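Local coordinates for protein staphylococcal enterotoxin-like toxin (Staphylococcus aureus, PDB 4DXF) that probably binds carbohydrate, being a staphylococcal superantigen-like protein in which an OB-fold domain is joined to a beta-grasp domain, at residues V49-Y53 against F54-I58; G62-D65 against K66-E70; E134-S137 against L138-D142; F143-R146 against K147-I150; E184-M187 against A188-I191. One frame throughout, in Å; residues are numbered along the deposited sequence.

Contact 1: V49-Y53 against F54-I58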
loop_
_atom_site.group_PDB
_atom_site.type_symbol
_atom_site.label_atom_id
_atom_site.label_comp_id
_atom_site.label_asym_id
_atom_site.label_seq_id
_atom_site.Cartn_x
_atom_site.Cartn_y
_atom_site.Cartn_z
ATOM N N VAL A 49 -14.331 -10.281 3.031
ATOM C CA VAL A 49 -13.973 -10.230 4.463
ATOM C C VAL A 49 -15.055 -9.539 5.243
ATOM O O VAL A 49 -15.626 -8.498 4.824
ATOM C CB VAL A 49 -12.686 -9.473 4.669
ATOM C CG1 VAL A 49 -12.244 -9.583 6.162
ATOM C CG2 VAL A 49 -11.683 -10.009 3.783
ATOM N N VAL A 50 -15.388 -10.076 6.442
ATOM C CA VAL A 50 -16.536 -9.559 7.097
ATOM C C VAL A 50 -16.129 -9.261 8.565
ATOM O O VAL A 50 -16.373 -10.049 9.474
ATOM C CB VAL A 50 -17.740 -10.593 7.054
ATOM C CG1 VAL A 50 -18.978 -9.966 7.671
ATOM C CG2 VAL A 50 -18.035 -11.053 5.597
ATOM N N PRO A 51 -15.488 -8.131 8.793
ATOM C CA PRO A 51 -14.978 -7.858 10.160
ATOM C C PRO A 51 -15.987 -7.118 11.037
ATOM O O PRO A 51 -15.791 -7.064 12.279
ATOM C CB PRO A 51 -13.775 -6.965 9.855
ATOM C CG PRO A 51 -14.367 -6.065 8.752
ATOM C CD PRO A 51 -15.138 -7.055 7.842
ATOM N N ASP A 52 -17.072 -6.574 10.448
ATOM C CA ASP A 52 -18.055 -5.763 11.115
ATOM C C ASP A 52 -19.422 -6.077 10.497
ATOM O O ASP A 52 -19.652 -7.260 10.138
ATOM C CB ASP A 52 -17.694 -4.270 11.008
ATOM C CG ASP A 52 -17.382 -3.848 9.573
ATOM O OD1 ASP A 52 -17.804 -4.556 8.659
ATOM O OD2 ASP A 52 -16.639 -2.827 9.350
ATOM N N TYR A 53 -20.290 -5.077 10.343
ATOM C CA TYR A 53 -21.604 -5.317 9.673
ATOM C C TYR A 53 -21.568 -5.235 8.133
ATOM O O TYR A 53 -22.578 -5.474 7.463
ATOM C CB TYR A 53 -22.714 -4.484 10.277
ATOM C CG TYR A 53 -23.239 -5.144 11.522
ATOM C CD1 TYR A 53 -22.861 -4.686 12.802
ATOM C CD2 TYR A 53 -24.074 -6.266 11.418
ATOM C CE1 TYR A 53 -23.351 -5.339 13.990
ATOM C CE2 TYR A 53 -24.550 -6.912 12.580
ATOM C CZ TYR A 53 -24.173 -6.442 13.829
ATOM O OH TYR A 53 -24.646 -7.090 14.919
ATOM N N PHE A 54 -20.407 -4.969 7.582
ATOM C CA PHE A 54 -20.206 -4.938 6.132
ATOM C C PHE A 54 -19.472 -6.136 5.531
ATOM O O PHE A 54 -18.525 -6.766 6.105
ATOM C CB PHE A 54 -19.440 -3.646 5.739
ATOM C CG PHE A 54 -20.164 -2.378 6.129
ATOM C CD1 PHE A 54 -21.168 -1.843 5.297
ATOM C CD2 PHE A 54 -19.874 -1.737 7.333
ATOM C CE1 PHE A 54 -21.869 -0.655 5.666
ATOM C CE2 PHE A 54 -20.528 -0.545 7.711
ATOM C CZ PHE A 54 -21.540 0.008 6.871
ATOM N N ILE A 55 -19.825 -6.435 4.287
ATOM C CA ILE A 55 -19.015 -7.374 3.578
ATOM C C ILE A 55 -18.025 -6.625 2.672
ATOM O O ILE A 55 -18.467 -5.960 1.693
ATOM C CB ILE A 55 -19.927 -8.316 2.724
ATOM C CG1 ILE A 55 -21.041 -8.972 3.576
ATOM C CG2 ILE A 55 -19.147 -9.312 2.024
ATOM C CD1 ILE A 55 -21.942 -9.928 2.703
ATOM N N TYR A 56 -16.740 -6.695 2.981
ATOM C CA TYR A 56 -15.726 -6.050 2.141
ATOM C C TYR A 56 -15.307 -6.901 1.009
ATOM O O TYR A 56 -14.936 -8.066 1.142
ATOM C CB TYR A 56 -14.504 -5.495 2.907
ATOM C CG TYR A 56 -14.836 -4.551 3.987
ATOM C CD1 TYR A 56 -15.460 -4.976 5.154
ATOM C CD2 TYR A 56 -14.519 -3.158 3.875
ATOM C CE1 TYR A 56 -15.801 -4.059 6.174
ATOM C CE2 TYR A 56 -14.844 -2.258 4.898
ATOM C CZ TYR A 56 -15.441 -2.705 6.039
ATOM O OH TYR A 56 -15.758 -1.830 7.020
ATOM N N LYS A 57 -15.413 -6.325 -0.211
ATOM C CA LYS A 57 -15.035 -7.073 -1.396
ATOM C C LYS A 57 -13.640 -6.703 -1.805
ATOM O O LYS A 57 -13.406 -5.556 -2.264
ATOM C CB LYS A 57 -15.971 -6.706 -2.562
ATOM C CG LYS A 57 -17.456 -6.969 -2.270
ATOM C CD LYS A 57 -17.924 -8.176 -2.990
ATOM C CE LYS A 57 -19.378 -8.332 -2.571
ATOM N NZ LYS A 57 -19.526 -9.688 -2.093
ATOM N N ILE A 58 -12.721 -7.624 -1.696
ATOM C CA ILE A 58 -11.315 -7.345 -1.970
ATOM C C ILE A 58 -10.913 -7.907 -3.337
ATOM O O ILE A 58 -10.753 -9.148 -3.555
ATOM C CB ILE A 58 -10.314 -7.867 -0.840
ATOM C CG1 ILE A 58 -10.767 -7.492 0.605
ATOM C CG2 ILE A 58 -8.755 -7.552 -1.124
ATOM C CD1 ILE A 58 -10.886 -5.915 0.850
#

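Contact 2: G62-D65 against K66-E70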
loop_
_atom_site.group_PDB
_atom_site.type_symbol
_atom_site.label_atom_id
_atom_site.label_comp_id
_atom_site.label_asym_id
_atom_site.label_seq_id
_atom_site.Cartn_x
_atom_site.Cartn_y
_atom_site.Cartn_z
ATOM N N GLY A 62 -3.320 -9.217 -9.932
ATOM C CA GLY A 62 -1.979 -9.692 -10.010
ATOM C C GLY A 62 -1.847 -11.139 -9.592
ATOM O O GLY A 62 -2.648 -12.013 -10.046
ATOM N N LYS A 63 -0.887 -11.384 -8.696
ATOM C CA LYS A 63 -0.558 -12.747 -8.237
ATOM C C LYS A 63 -1.652 -13.394 -7.357
ATOM O O LYS A 63 -1.735 -14.627 -7.293
ATOM C CB LYS A 63 0.772 -12.783 -7.498
ATOM C CG LYS A 63 2.028 -12.669 -8.411
ATOM C CD LYS A 63 3.319 -12.973 -7.624
ATOM C CE LYS A 63 4.611 -12.464 -8.324
ATOM N NZ LYS A 63 4.605 -10.948 -8.493
ATOM N N ASP A 64 -2.516 -12.578 -6.752
ATOM C CA ASP A 64 -3.596 -13.070 -5.887
ATOM C C ASP A 64 -4.619 -13.956 -6.558
ATOM O O ASP A 64 -5.294 -14.718 -5.856
ATOM C CB ASP A 64 -4.337 -11.932 -5.187
ATOM C CG ASP A 64 -3.609 -11.455 -3.957
ATOM O OD1 ASP A 64 -2.560 -12.045 -3.579
ATOM O OD2 ASP A 64 -4.089 -10.462 -3.374
ATOM N N ASP A 65 -4.814 -13.807 -7.872
ATOM C CA ASP A 65 -5.889 -14.538 -8.512
ATOM C C ASP A 65 -5.586 -16.024 -8.506
ATOM O O ASP A 65 -6.443 -16.796 -8.097
ATOM C CB ASP A 65 -6.250 -14.034 -9.912
ATOM C CG ASP A 65 -7.449 -14.791 -10.493
ATOM O OD1 ASP A 65 -8.610 -14.529 -10.087
ATOM O OD2 ASP A 65 -7.202 -15.653 -11.348
ATOM N N LYS A 66 -4.347 -16.411 -8.820
ATOM C CA LYS A 66 -3.952 -17.847 -8.786
ATOM C C LYS A 66 -3.679 -18.301 -7.376
ATOM O O LYS A 66 -3.758 -19.493 -7.083
ATOM C CB LYS A 66 -2.667 -18.118 -9.586
ATOM C CG LYS A 66 -2.830 -18.244 -11.095
ATOM C CD LYS A 66 -1.433 -18.137 -11.768
ATOM C CE LYS A 66 -1.468 -18.237 -13.306
ATOM N NZ LYS A 66 -2.468 -17.293 -13.861
ATOM N N LYS A 67 -3.337 -17.356 -6.501
ATOM C CA LYS A 67 -2.909 -17.678 -5.153
ATOM C C LYS A 67 -4.079 -18.192 -4.324
ATOM O O LYS A 67 -3.907 -19.102 -3.507
ATOM C CB LYS A 67 -2.338 -16.411 -4.486
ATOM C CG LYS A 67 -1.675 -16.652 -3.118
ATOM C CD LYS A 67 -0.930 -15.380 -2.649
ATOM C CE LYS A 67 -0.337 -15.539 -1.261
ATOM N NZ LYS A 67 0.613 -14.379 -0.912
ATOM N N TYR A 68 -5.258 -17.607 -4.511
ATOM C CA TYR A 68 -6.440 -17.947 -3.691
ATOM C C TYR A 68 -7.611 -18.560 -4.479
ATOM O O TYR A 68 -8.353 -17.831 -5.152
ATOM C CB TYR A 68 -6.997 -16.738 -2.933
ATOM C CG TYR A 68 -5.989 -16.071 -2.061
ATOM C CD1 TYR A 68 -5.670 -16.589 -0.814
ATOM C CD2 TYR A 68 -5.371 -14.892 -2.487
ATOM C CE1 TYR A 68 -4.703 -15.933 0.017
ATOM C CE2 TYR A 68 -4.391 -14.274 -1.713
ATOM C CZ TYR A 68 -4.107 -14.770 -0.434
ATOM O OH TYR A 68 -3.137 -14.153 0.351
ATOM N N GLY A 69 -7.801 -19.880 -4.332
ATOM C CA GLY A 69 -8.924 -20.571 -4.970
ATOM C C GLY A 69 -10.262 -20.382 -4.294
ATOM O O GLY A 69 -10.346 -19.802 -3.205
ATOM N N GLU A 70 -11.331 -20.879 -4.927
ATOM C CA GLU A 70 -12.654 -20.796 -4.381
ATOM C C GLU A 70 -12.692 -21.378 -2.961
ATOM O O GLU A 70 -12.047 -22.361 -2.718
ATOM C CB GLU A 70 -13.630 -21.609 -5.275
ATOM C CG GLU A 70 -15.051 -21.591 -4.730
ATOM C CD GLU A 70 -16.062 -22.334 -5.592
ATOM O OE1 GLU A 70 -16.517 -23.418 -5.171
ATOM O OE2 GLU A 70 -16.397 -21.851 -6.681
HETATM O O HOH W 1 -2.476 -14.811 -10.276
HETATM O O HOH W 2 -1.709 -12.295 -0.902
#

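Contact 3: E134-S137 against L138-D142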
loop_
_atom_site.group_PDB
_atom_site.type_symbol
_atom_site.label_atom_id
_atom_site.label_comp_id
_atom_site.label_asym_id
_atom_site.label_seq_id
_atom_site.Cartn_x
_atom_site.Cartn_y
_atom_site.Cartn_z
ATOM N N GLU A 134 4.727 -9.393 9.849
ATOM C CA GLU A 134 5.633 -10.378 9.304
ATOM C C GLU A 134 5.684 -10.301 7.782
ATOM O O GLU A 134 6.756 -10.366 7.162
ATOM C CB GLU A 134 5.175 -11.806 9.715
ATOM C CG GLU A 134 6.315 -12.648 9.896
ATOM C CD GLU A 134 6.052 -13.900 10.746
ATOM O OE1 GLU A 134 4.890 -14.295 10.980
ATOM O OE2 GLU A 134 7.059 -14.456 11.178
ATOM N N GLN A 135 4.503 -10.150 7.204
ATOM C CA GLN A 135 4.405 -10.084 5.765
ATOM C C GLN A 135 3.562 -8.821 5.480
ATOM O O GLN A 135 2.491 -8.665 5.996
ATOM C CB GLN A 135 3.687 -11.296 5.250
ATOM C CG GLN A 135 3.821 -11.408 3.749
ATOM C CD GLN A 135 3.123 -12.618 3.178
ATOM O OE1 GLN A 135 1.913 -12.660 3.111
ATOM N NE2 GLN A 135 3.887 -13.592 2.767
ATOM N N ILE A 136 4.048 -7.934 4.617
ATOM C CA ILE A 136 3.366 -6.694 4.365
ATOM C C ILE A 136 3.262 -6.524 2.848
ATOM O O ILE A 136 4.219 -6.907 2.136
ATOM C CB ILE A 136 4.184 -5.526 5.003
ATOM C CG1 ILE A 136 3.405 -4.218 4.867
ATOM C CG2 ILE A 136 5.669 -5.517 4.542
ATOM C CD1 ILE A 136 3.953 -3.179 5.730
ATOM N N SER A 137 2.135 -6.015 2.433
ATOM C CA SER A 137 1.826 -5.807 1.019
ATOM C C SER A 137 2.536 -4.552 0.539
ATOM O O SER A 137 2.733 -3.576 1.307
ATOM C CB SER A 137 0.324 -5.613 0.721
ATOM O OG SER A 137 -0.329 -4.536 1.347
ATOM N N LEU A 138 2.863 -4.568 -0.736
ATOM C CA LEU A 138 3.311 -3.273 -1.352
ATOM C C LEU A 138 2.272 -2.200 -1.299
ATOM O O LEU A 138 2.638 -1.007 -1.156
ATOM C CB LEU A 138 3.844 -3.522 -2.799
ATOM C CG LEU A 138 5.053 -4.437 -2.986
ATOM C CD1 LEU A 138 5.460 -4.491 -4.533
ATOM C CD2 LEU A 138 6.378 -4.249 -2.193
ATOM N N LYS A 139 0.993 -2.542 -1.414
ATOM C CA LYS A 139 -0.097 -1.653 -1.290
ATOM C C LYS A 139 0.080 -0.816 -0.008
ATOM O O LYS A 139 -0.054 0.412 -0.050
ATOM C CB LYS A 139 -1.463 -2.356 -1.287
ATOM C CG LYS A 139 -2.622 -1.430 -1.142
ATOM C CD LYS A 139 -3.896 -2.189 -0.859
ATOM C CE LYS A 139 -5.145 -1.301 -0.845
ATOM N NZ LYS A 139 -5.391 -0.679 -2.258
ATOM N N GLU A 140 0.366 -1.507 1.128
ATOM C CA GLU A 140 0.431 -0.795 2.437
ATOM C C GLU A 140 1.642 0.120 2.561
ATOM O O GLU A 140 1.519 1.263 3.049
ATOM C CB GLU A 140 0.437 -1.812 3.623
ATOM C CG GLU A 140 0.534 -1.100 4.955
ATOM C CD GLU A 140 0.392 -2.047 6.129
ATOM O OE1 GLU A 140 -0.041 -3.200 5.871
ATOM O OE2 GLU A 140 0.717 -1.635 7.308
ATOM N N LEU A 141 2.793 -0.370 2.129
ATOM C CA LEU A 141 4.043 0.392 2.171
ATOM C C LEU A 141 3.871 1.630 1.267
ATOM O O LEU A 141 4.076 2.793 1.726
ATOM C CB LEU A 141 5.200 -0.448 1.697
ATOM C CG LEU A 141 5.535 -1.685 2.579
ATOM C CD1 LEU A 141 6.362 -2.604 1.751
ATOM C CD2 LEU A 141 6.297 -1.149 3.810
ATOM N N ASP A 142 3.412 1.361 0.047
ATOM C CA ASP A 142 3.246 2.478 -0.903
ATOM C C ASP A 142 2.241 3.537 -0.339
ATOM O O ASP A 142 2.556 4.741 -0.297
ATOM C CB ASP A 142 2.724 1.925 -2.216
ATOM C CG ASP A 142 2.278 3.068 -3.200
ATOM O OD1 ASP A 142 3.257 3.728 -3.702
ATOM O OD2 ASP A 142 1.056 3.237 -3.486
HETATM O O HOH W 3 -0.264 -5.112 3.969
#

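Contact 4: F143-R146 against K147-I150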
loop_
_atom_site.group_PDB
_atom_site.type_symbol
_atom_site.label_atom_id
_atom_site.label_comp_id
_atom_site.label_asym_id
_atom_site.label_seq_id
_atom_site.Cartn_x
_atom_site.Cartn_y
_atom_site.Cartn_z
ATOM N N PHE A 143 1.089 3.137 0.208
ATOM C CA PHE A 143 0.084 4.047 0.637
ATOM C C PHE A 143 0.516 4.831 1.893
ATOM O O PHE A 143 0.412 6.058 1.956
ATOM C CB PHE A 143 -1.195 3.320 0.877
ATOM C CG PHE A 143 -2.363 4.199 1.018
ATOM C CD1 PHE A 143 -3.039 4.619 -0.156
ATOM C CD2 PHE A 143 -2.842 4.661 2.300
ATOM C CE1 PHE A 143 -4.099 5.461 -0.081
ATOM C CE2 PHE A 143 -3.990 5.520 2.347
ATOM C CZ PHE A 143 -4.610 5.880 1.137
ATOM N N LYS A 144 0.970 4.114 2.931
ATOM C CA LYS A 144 1.377 4.799 4.126
ATOM C C LYS A 144 2.543 5.747 3.922
ATOM O O LYS A 144 2.576 6.829 4.549
ATOM C CB LYS A 144 1.759 3.768 5.155
ATOM C CG LYS A 144 0.487 3.113 5.668
ATOM C CD LYS A 144 0.792 2.045 6.815
ATOM C CE LYS A 144 -0.557 1.737 7.547
ATOM N NZ LYS A 144 -0.261 0.720 8.632
ATOM N N LEU A 145 3.529 5.343 3.101
ATOM C CA LEU A 145 4.714 6.168 2.878
ATOM C C LEU A 145 4.269 7.427 2.098
ATOM O O LEU A 145 4.627 8.539 2.516
ATOM C CB LEU A 145 5.787 5.360 2.177
ATOM C CG LEU A 145 6.630 4.382 3.085
ATOM C CD1 LEU A 145 7.418 3.458 2.259
ATOM C CD2 LEU A 145 7.565 5.245 3.975
ATOM N N ARG A 146 3.424 7.277 1.053
ATOM C CA ARG A 146 3.018 8.544 0.329
ATOM C C ARG A 146 2.214 9.479 1.218
ATOM O O ARG A 146 2.445 10.688 1.220
ATOM C CB ARG A 146 2.253 8.217 -0.952
ATOM C CG ARG A 146 3.149 7.500 -1.914
ATOM C CD ARG A 146 2.575 7.636 -3.372
ATOM N NE ARG A 146 2.922 6.469 -4.160
ATOM C CZ ARG A 146 2.903 6.387 -5.485
ATOM N NH1 ARG A 146 2.637 7.489 -6.237
ATOM N NH2 ARG A 146 3.140 5.208 -6.019
ATOM N N LYS A 147 1.250 8.951 2.008
ATOM C CA LYS A 147 0.507 9.746 2.906
ATOM C C LYS A 147 1.418 10.516 3.816
ATOM O O LYS A 147 1.201 11.737 3.978
ATOM C CB LYS A 147 -0.470 8.891 3.754
ATOM C CG LYS A 147 -1.317 9.734 4.672
ATOM C CD LYS A 147 -2.368 8.896 5.449
ATOM C CE LYS A 147 -3.661 8.793 4.630
ATOM N NZ LYS A 147 -4.697 7.992 5.339
ATOM N N GLN A 148 2.370 9.847 4.447
ATOM C CA GLN A 148 3.348 10.516 5.306
ATOM C C GLN A 148 4.096 11.641 4.564
ATOM O O GLN A 148 4.344 12.746 5.127
ATOM C CB GLN A 148 4.345 9.523 5.826
ATOM C CG GLN A 148 5.398 10.183 6.752
ATOM C CD GLN A 148 6.576 9.253 7.021
ATOM O OE1 GLN A 148 6.397 8.042 7.166
ATOM N NE2 GLN A 148 7.793 9.814 7.095
ATOM N N LEU A 149 4.425 11.390 3.314
ATOM C CA LEU A 149 5.235 12.382 2.559
ATOM C C LEU A 149 4.419 13.571 2.185
ATOM O O LEU A 149 4.982 14.717 2.105
ATOM C CB LEU A 149 5.844 11.718 1.290
ATOM C CG LEU A 149 6.951 10.671 1.504
ATOM C CD1 LEU A 149 7.231 9.970 0.212
ATOM C CD2 LEU A 149 8.254 11.231 2.125
ATOM N N ILE A 150 3.136 13.339 1.880
ATOM C CA ILE A 150 2.169 14.411 1.711
ATOM C C ILE A 150 2.070 15.259 2.970
ATOM O O ILE A 150 2.192 16.502 2.905
ATOM C CB ILE A 150 0.772 13.895 1.257
ATOM C CG1 ILE A 150 0.926 13.189 -0.099
ATOM C CG2 ILE A 150 -0.309 15.019 1.326
ATOM C CD1 ILE A 150 -0.360 12.433 -0.578
HETATM O O HOH W 4 4.614 6.322 6.810
#

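Contact 5: E184-M187 against A188-I191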
loop_
_atom_site.group_PDB
_atom_site.type_symbol
_atom_site.label_atom_id
_atom_site.label_comp_id
_atom_site.label_asym_id
_atom_site.label_seq_id
_atom_site.Cartn_x
_atom_site.Cartn_y
_atom_site.Cartn_z
ATOM N N GLU A 184 -2.085 -1.383 -10.100
ATOM C CA GLU A 184 -2.972 -2.288 -9.349
ATOM C C GLU A 184 -2.466 -3.718 -9.165
ATOM O O GLU A 184 -2.618 -4.270 -8.042
ATOM C CB GLU A 184 -4.353 -2.294 -9.946
ATOM C CG GLU A 184 -5.142 -1.059 -9.598
ATOM C CD GLU A 184 -6.598 -1.315 -9.658
ATOM O OE1 GLU A 184 -6.994 -2.452 -10.099
ATOM O OE2 GLU A 184 -7.344 -0.393 -9.270
ATOM N N ASN A 185 -1.886 -4.349 -10.209
ATOM C CA ASN A 185 -1.244 -5.712 -9.987
ATOM C C ASN A 185 -0.192 -5.768 -8.850
ATOM O O ASN A 185 -0.096 -6.749 -8.114
ATOM C CB ASN A 185 -0.658 -6.293 -11.283
ATOM C CG ASN A 185 0.502 -5.463 -11.793
ATOM O OD1 ASN A 185 0.360 -4.257 -12.023
ATOM N ND2 ASN A 185 1.663 -6.074 -11.902
ATOM N N ARG A 186 0.593 -4.701 -8.666
ATOM C CA ARG A 186 1.622 -4.709 -7.627
ATOM C C ARG A 186 1.036 -4.527 -6.170
ATOM O O ARG A 186 1.775 -4.745 -5.170
ATOM C CB ARG A 186 2.597 -3.574 -7.902
ATOM C CG ARG A 186 3.280 -3.637 -9.331
ATOM C CD ARG A 186 4.196 -2.376 -9.351
ATOM N NE ARG A 186 5.340 -2.629 -8.513
ATOM C CZ ARG A 186 6.176 -1.671 -8.148
ATOM N NH1 ARG A 186 5.908 -0.443 -8.593
ATOM N NH2 ARG A 186 7.241 -1.961 -7.401
ATOM N N MET A 187 -0.205 -4.092 -6.089
ATOM C CA MET A 187 -0.974 -3.913 -4.806
ATOM C C MET A 187 -1.129 -5.287 -4.142
ATOM O O MET A 187 -1.177 -5.404 -2.906
ATOM C CB MET A 187 -2.362 -3.259 -4.994
ATOM C CG MET A 187 -2.240 -1.705 -5.176
ATOM S SD MET A 187 -3.677 -0.956 -5.459
ATOM C CE MET A 187 -3.108 0.803 -5.704
ATOM N N ALA A 188 -1.094 -6.325 -4.957
ATOM C CA ALA A 188 -1.206 -7.666 -4.386
ATOM C C ALA A 188 0.107 -8.246 -4.030
ATOM O O ALA A 188 0.135 -9.282 -3.360
ATOM C CB ALA A 188 -1.974 -8.610 -5.363
ATOM N N ASP A 189 1.221 -7.611 -4.389
ATOM C CA ASP A 189 2.539 -8.174 -4.104
ATOM C C ASP A 189 2.866 -8.083 -2.627
ATOM O O ASP A 189 2.464 -7.083 -1.990
ATOM C CB ASP A 189 3.652 -7.503 -4.916
ATOM C CG ASP A 189 3.734 -8.044 -6.387
ATOM O OD1 ASP A 189 3.531 -9.260 -6.592
ATOM O OD2 ASP A 189 4.028 -7.253 -7.314
ATOM N N VAL A 190 3.515 -9.116 -2.096
ATOM C CA VAL A 190 3.797 -9.139 -0.687
ATOM C C VAL A 190 5.261 -9.385 -0.454
ATOM O O VAL A 190 5.932 -10.116 -1.237
ATOM C CB VAL A 190 2.920 -10.198 0.084
ATOM C CG1 VAL A 190 1.416 -10.016 -0.198
ATOM C CG2 VAL A 190 3.406 -11.582 -0.270
ATOM N N ILE A 191 5.777 -8.830 0.652
ATOM C CA ILE A 191 7.170 -8.997 1.043
ATOM C C ILE A 191 7.305 -9.297 2.526
ATOM O O ILE A 191 6.339 -9.211 3.297
ATOM C CB ILE A 191 8.063 -7.736 0.731
ATOM C CG1 ILE A 191 7.582 -6.507 1.506
ATOM C CG2 ILE A 191 7.939 -7.423 -0.760
ATOM C CD1 ILE A 191 8.543 -5.233 1.342
HETATM O O HOH W 5 0.935 -9.218 -7.892
#

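Contact 1: V49-Y53 against F54-I58
Val-49 and Tyr-56 close a beta-hairpin turn that joins strands 46-49 and 56-59 of the OB-fold domain, at a rather exposed end of its sheet. They form an antiparallel, hydrogen-bonded pair: Val-49 N gives to Tyr-56 O at 3.0 Å, and Tyr-56 N returns a bond of 2.8 Å to Val-49 O. Beyond this pair the chain turns through residues 50 to 55, where Asp-52 organises the bend. CG of Asp-52 stands between its own backbone N and carbonyl carbon (chi1 50°), which brings OD1 to 2.8 Å from Phe-54 N and closes an Asx turn; the N-H comes from above the carboxylate plane. Pro-51 lies across the Tyr-56 side chain at about a right angle, with CD 3.4 Å from CD1 of that ring, while Phe-30 of strand 28-31 also meets the ring. The tyrosine hydroxyl completes the grip on Asp-52: OH of Tyr-56 donates to OD2 at 2.7 Å, on the syn lone pair of the carboxylate.

Contact 2: G62-D65 against K66-E70
With chi1 at -82° and chi2 near zero, Asp-64 holds its carboxylate beside the ring of Tyr-68, whose CG stands anti to its own carbonyl carbon (chi1 -56°) and swings the ring back along the helix. The two side chains run the same way. CG of Asp-64 lies in the plane of the Tyr-68 ring at its edge, and OD1 of Asp-64 comes to 3.4 Å from CE2 of Tyr-68; the carboxylate and ring planes are 72° apart. Lys-67 stretches out alongside the aspartate, and its CG covers part of one face of the tyrosine ring. The setting is the single-turn helix 64-67 between strands 56-59 and 71-74 of the OB-fold domain. Its backbone bonds run from Lys-67 N to Lys-63 O and from Tyr-68 N to Asp-64 O, the latter 3.2 Å long. A water caught between the three side chains accepts from Tyr-68 OH at 2.7 Å and from Lys-67 NZ at 3.1 Å, and donates to Asp-64 OD1 at 2.8 Å. Asp-65 turns elsewhere, to a salt bridge with Arg-45. Lys-67 NZ stays 4.8 Å from Asp-64 OD1, too far for direct contact, with the water bridging them; the nearby positive charge and the water's donated bond would probably favour the ionised carboxylate.

Contact 3: E134-S137 against L138-D142
Hydrogen bonding centres on Ser-137, which ends strand 135-137 and is the N-cap of helix 138-153, and its first partner across the contact is Glu-140. The serine OG sits between its backbone N and carbonyl carbon (chi1 59°), from where it takes the N-H of Glu-140 at 3.1 Å. The carbonyl O of Ser-137 has two weak bonds as well: a bent one from Glu-140 N and a straighter, longer one from Leu-141 N at 3.3 Å. Water adds a second link, since one molecule accepts from Ser-137 N at 3.0 Å, lies 2.7 Å from Ser-137 OG and donates to OE1 of Glu-140 at 2.7 Å. The other carboxylate oxygen of Glu-140 is salt-bridged to Lys-144, one turn further along. This is the entrance to the long helix that packs across the sheet of the beta-grasp domain, and strand and helix directions differ here by 70°. Apolar packing fills the angle between them. Ile-136 reaches toward the helix, its CD1 touching CD2 of Leu-141 at 3.6 Å, and both residues also rest on Ile-191 of strand 190-192. The extended chain of Glu-140 crosses Ile-136 at about a right angle and lays its carboxylate against the CG1-CD1 branch of the isoleucine, with OE1 of Glu-140 3.7 Å from CG1 of Ile-136.

Contact 4: F143-R146 against K147-I150
Lys-147 and Phe-143, one helical turn apart, meet through the far ends of their side chains. The lysine leaves its backbone with CG anti to N, then kinks at chi3 (-89°), which carries NZ to 3.9 Å from CE2 of Phe-143. The ammonium lies at the edge of the ring, near its plane, and finds its hydrogen-bond partner in the carbonyl O of Lys-25. Gln-148 keeps an extended chain instead: a water donates to its OE1 at a short 2.5 Å and more weakly to Lys-144 O at 3.1 Å, while NE2 binds Ser-127 OG. All four residues belong to helix 138-153, the central helix of the beta-grasp domain, with regular i to i+4 bonds such as Lys-147 N to Phe-143 O at 3.0 Å and Ile-150 N to Arg-146 O at 2.8 Å. Leu-145 and Leu-149 face its sheet, both touching Ile-164, and CG of Leu-149 presses to 3.3 Å from Leu-145 O. Arg-146, bent at chi3, turns its guanidinium to a salt bridge with Asp-142 and to hydrogen bonds with Tyr-156 OH and Lys-180 O. In Ile-150, the placing of CG1 anti to the carbonyl carbon (chi1 -61°) puts CG1 of Ile-150 3.2 Å from Arg-146 O.

Contact 5: E184-M187 against A188-I191
The turn that leads from the short, weakly bonded helix 184-187 into strand 190-192 is held by Arg-186 and Asp-189. Asp-189 N donates to Arg-186 O at 3.0 Å, with the donor well above the carbonyl plane, and a weaker bond of 3.3 Å runs from Ala-188 N to Asn-185 O. Together with Met-187 N to Glu-184 O inside the helix, these make three successive bonds from residue i+3 to residue i, the spacing of a 3-10 turn. The segment belongs to the beta-grasp domain but lies where that domain meets the OB-fold: Met-187 touches Val-94 of strand 92-99, and Ala-188 packs on Asp-64. Asp-189 has its CG anti to the carbonyl carbon (chi1 -80°), which lays the carboxylate back beside the preceding turn, with OD2 3.5 Å from CA of Arg-186. OD1 of Asp-189 receives a weak bond of 2.9 Å from a water that also donates to Asn-185 O at 2.7 Å; the stronger partner of OD1 is the ammonium of Lys-63, in a salt bridge across the domain boundary. The arginine side chain bends at chi3 and sends NH2 to Thr-175 O; its NE stays 5.0 Å from OD2 of Asp-189. On the backbone, Asp-189 O probably accepts from Leu-138 N at the start of helix 138-153.

Overall arrangement
From the N terminus, contact 1 closes the hairpin between strands 46-49 and 56-59, and contact 2 follows shortly after, around helix 64-67; both belong to the OB-fold, with centres about 19 Å apart. In the beta-grasp domain, contact 3 turns strand 135-137 into helix 138-153, contact 4 continues along that helix, and contact 5 turns helix 184-187 into strand 190-192. All five are local and come in series, so none nests within or crosses another. Folding nevertheless brings contacts 3 and 5 together, since strands 135-137 and 190-192 pair. Contact 5 also touches contact 2, through Gly-62 against Asn-185 among others, tying the two domains together.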